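Local coordinates for putative uncharacterized protein PH0350 (Pyrococcus horikoshii, PDB 3QJL), which binds CRISPR RNA as a Cas6-family RAMP protein of prokaryotic adaptive immunity and is probably related to the CRISPR endoribonucleases, at residues 64-67 / 71-74. Sequence-based numbering, arbitrary orientation.
Sequences RKIL and GIEI. With nucleotides of chain D; nucleotides of chain B.
E73 lies obliquely across L67 on one face of a β-hairpin whose strand 71-74 also pairs with strand 19-20, its CG 3.4 Å from L67 CD1; glutamate's methylenes can pack on leucine while its carboxylate stays partly exposed. On the same face OE2 comes within 3.8 Å of K65 CB, but K65 NZ is 5.3 Å from OE2, too far to pair, though the charges probably attract. The lysine chain runs above the cytosine plane of C5 of chain D, CE 3.5 Å from N4. Main-chain bonds hold the strands at K65–E73 and L67–G71; at G71 the backbone would press a CB against the preceding carbonyl O, so glycine suits.

On the other face, I72 sets CG2 against R64 CB and CD1 over the adenine face of chain D's nucleotide 6, 3.4 Å from C6, while I66 CD1 meets that nucleotide's C5'. R64, its CG between backbone N and carbonyl carbon (chi1 57°), leads away: uracil U3 of chain B covers one guanidinium face, C4 3.6 Å above its plane, while cationic NE lies 3.0 Å from nucleotide 6 OP2. I66 N donates to O2 of C5 (2.7 Å), making this β-hairpin an RNA-binding surface in the Cas6 N-terminal region.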
loop_
_atom_site.group_PDB
_atom_site.type_symbol
_atom_site.label_atom_id
_atom_site.label_comp_id
_atom_site.label_asym_id
_atom_site.label_seq_id
_atom_site.Cartn_x
_atom_site.Cartn_y
_atom_site.Cartn_z
ATOM N N ARG A 64 1.301 -14.320 7.122
ATOM C CA ARG A 64 -0.147 -14.200 7.265
ATOM C C ARG A 64 -0.890 -14.380 5.943
ATOM O O ARG A 64 -0.298 -14.332 4.867
ATOM C CB ARG A 64 -0.488 -12.820 7.845
ATOM C CG ARG A 64 0.046 -11.680 6.991
ATOM C CD ARG A 64 0.248 -10.382 7.753
ATOM N NE ARG A 64 0.750 -9.335 6.863
ATOM C CZ ARG A 64 1.971 -9.338 6.341
ATOM N NH1 ARG A 64 2.803 -10.328 6.628
ATOM N NH2 ARG A 64 2.364 -8.366 5.535
ATOM N N LYS A 65 -2.193 -14.608 6.045
ATOM C CA LYS A 65 -3.081 -14.601 4.896
ATOM C C LYS A 65 -4.306 -13.805 5.327
ATOM O O LYS A 65 -4.479 -13.555 6.527
ATOM C CB LYS A 65 -3.461 -16.022 4.495
ATOM C CG LYS A 65 -2.411 -16.717 3.649
ATOM C CD LYS A 65 -2.825 -18.151 3.300
ATOM C CE LYS A 65 -1.752 -18.836 2.449
ATOM N NZ LYS A 65 -1.795 -20.326 2.543
ATOM N N ILE A 66 -5.141 -13.386 4.375
ATOM C CA ILE A 66 -6.284 -12.547 4.726
ATOM C C ILE A 66 -7.649 -13.201 4.521
ATOM O O ILE A 66 -7.924 -13.814 3.480
ATOM C CB ILE A 66 -6.255 -11.186 4.011
ATOM C CG1 ILE A 66 -4.891 -10.531 4.188
ATOM C CG2 ILE A 66 -7.319 -10.268 4.591
ATOM C CD1 ILE A 66 -4.731 -9.825 5.523
ATOM N N LEU A 67 -8.497 -13.034 5.534
ATOM C CA LEU A 67 -9.883 -13.478 5.505
ATOM C C LEU A 67 -10.753 -12.249 5.714
ATOM O O LEU A 67 -11.028 -11.852 6.848
ATOM C CB LEU A 67 -10.148 -14.508 6.600
ATOM C CG LEU A 67 -9.618 -15.914 6.332
ATOM C CD1 LEU A 67 -9.215 -16.591 7.637
ATOM C CD2 LEU A 67 -10.665 -16.722 5.594
ATOM N N GLY A 71 -10.565 -11.819 9.586
ATOM C CA GLY A 71 -9.408 -11.078 10.039
ATOM C C GLY A 71 -8.160 -11.636 9.395
ATOM O O GLY A 71 -8.221 -12.191 8.298
ATOM N N ILE A 72 -7.029 -11.473 10.080
ATOM C CA ILE A 72 -5.728 -11.910 9.593
ATOM C C ILE A 72 -5.389 -13.314 10.076
ATOM O O ILE A 72 -5.394 -13.594 11.271
ATOM C CB ILE A 72 -4.634 -10.942 10.074
ATOM C CG1 ILE A 72 -5.065 -9.497 9.804
ATOM C CG2 ILE A 72 -3.286 -11.273 9.428
ATOM C CD1 ILE A 72 -4.163 -8.452 10.398
ATOM N N GLU A 73 -5.096 -14.201 9.141
ATOM C CA GLU A 73 -4.688 -15.548 9.488
ATOM C C GLU A 73 -3.250 -15.521 9.961
ATOM O O GLU A 73 -2.372 -15.112 9.205
ATOM C CB GLU A 73 -4.748 -16.436 8.254
ATOM C CG GLU A 73 -5.941 -17.359 8.186
ATOM C CD GLU A 73 -5.938 -18.190 6.911
ATOM O OE1 GLU A 73 -6.976 -18.206 6.210
ATOM O OE2 GLU A 73 -4.897 -18.819 6.607
ATOM N N ILE A 74 -2.988 -15.997 11.176
ATOM C CA ILE A 74 -1.615 -16.024 11.670
ATOM C C ILE A 74 -0.956 -17.354 11.297
ATOM O O ILE A 74 -1.313 -18.405 11.829
ATOM C CB ILE A 74 -1.563 -15.845 13.204
ATOM C CG1 ILE A 74 -2.031 -14.449 13.597
ATOM C CG2 ILE A 74 -0.156 -16.050 13.715
ATOM C CD1 ILE A 74 -2.337 -14.308 15.051
ATOM P P A D 6 -1.181 -7.822 3.757
ATOM O OP1 A D 6 0.123 -7.125 3.688
ATOM O OP2 A D 6 -1.364 -8.889 4.764
ATOM O "O5'" A D 6 -2.348 -6.754 3.886
ATOM C "C5'" A D 6 -3.712 -7.145 3.827
ATOM C "C4'" A D 6 -4.610 -6.141 4.511
ATOM O "O4'" A D 6 -4.485 -6.299 5.945
ATOM C "C3'" A D 6 -4.301 -4.678 4.216
ATOM O "O3'" A D 6 -5.515 -3.921 4.242
ATOM C "C2'" A D 6 -3.425 -4.272 5.396
ATOM O "O2'" A D 6 -3.452 -2.892 5.683
ATOM C "C1'" A D 6 -4.023 -5.101 6.533
ATOM N N9 A D 6 -3.064 -5.471 7.576
ATOM C C8 A D 6 -1.823 -6.038 7.405
ATOM N N7 A D 6 -1.172 -6.308 8.520
ATOM C C5 A D 6 -2.057 -5.899 9.500
ATOM C C6 A D 6 -1.961 -5.915 10.897
ATOM N N6 A D 6 -0.894 -6.370 11.559
ATOM N N1 A D 6 -3.018 -5.448 11.592
ATOM C C2 A D 6 -4.088 -4.990 10.920
ATOM N N3 A D 6 -4.294 -4.912 9.607
ATOM C C4 A D 6 -3.228 -5.393 8.942
ATOM P P C D 5 2.675 -8.321 0.018
ATOM O OP1 C D 5 3.034 -6.890 -0.170
ATOM O OP2 C D 5 2.602 -8.861 1.395
ATOM O "O5'" C D 5 1.332 -8.652 -0.752
ATOM C "C5'" C D 5 0.603 -9.830 -0.461
ATOM C "C4'" C D 5 -0.668 -9.516 0.277
ATOM O "O4'" C D 5 -1.644 -10.547 -0.014
ATOM C "C3'" C D 5 -0.539 -9.463 1.792
ATOM O "O3'" C D 5 -1.448 -8.489 2.314
ATOM C "C2'" C D 5 -0.978 -10.866 2.210
ATOM O "O2'" C D 5 -1.473 -10.956 3.526
ATOM C "C1'" C D 5 -2.061 -11.172 1.179
ATOM N N1 C D 5 -2.242 -12.609 0.884
ATOM C C2 C D 5 -3.404 -13.267 1.297
ATOM O O2 C D 5 -4.252 -12.654 1.954
ATOM N N3 C D 5 -3.575 -14.569 0.987
ATOM C C4 C D 5 -2.640 -15.212 0.289
ATOM N N4 C D 5 -2.848 -16.504 0.014
ATOM C C5 C D 5 -1.452 -14.565 -0.160
ATOM C C6 C D 5 -1.304 -13.272 0.150
ATOM P P U B 3 8.659 -8.204 7.555
ATOM O OP1 U B 3 7.900 -8.337 8.836
ATOM O OP2 U B 3 9.398 -9.386 7.041
ATOM O "O5'" U B 3 7.702 -7.626 6.415
ATOM C "C5'" U B 3 8.006 -6.411 5.748
ATOM C "C4'" U B 3 6.765 -5.577 5.503
ATOM O "O4'" U B 3 5.573 -6.389 5.629
ATOM C "C3'" U B 3 6.518 -4.432 6.467
ATOM O "O3'" U B 3 7.320 -3.303 6.189
ATOM C "C2'" U B 3 5.032 -4.164 6.283
ATOM O "O2'" U B 3 4.816 -3.359 5.139
ATOM C "C1'" U B 3 4.486 -5.566 5.999
ATOM N N1 U B 3 3.797 -6.153 7.173
ATOM C C2 U B 3 2.426 -6.006 7.206
ATOM O O2 U B 3 1.833 -5.437 6.321
ATOM N N3 U B 3 1.762 -6.537 8.276
ATOM C C4 U B 3 2.350 -7.198 9.333
ATOM O O4 U B 3 1.648 -7.622 10.252
ATOM C C5 U B 3 3.773 -7.311 9.241
ATOM C C6 U B 3 4.437 -6.801 8.194
#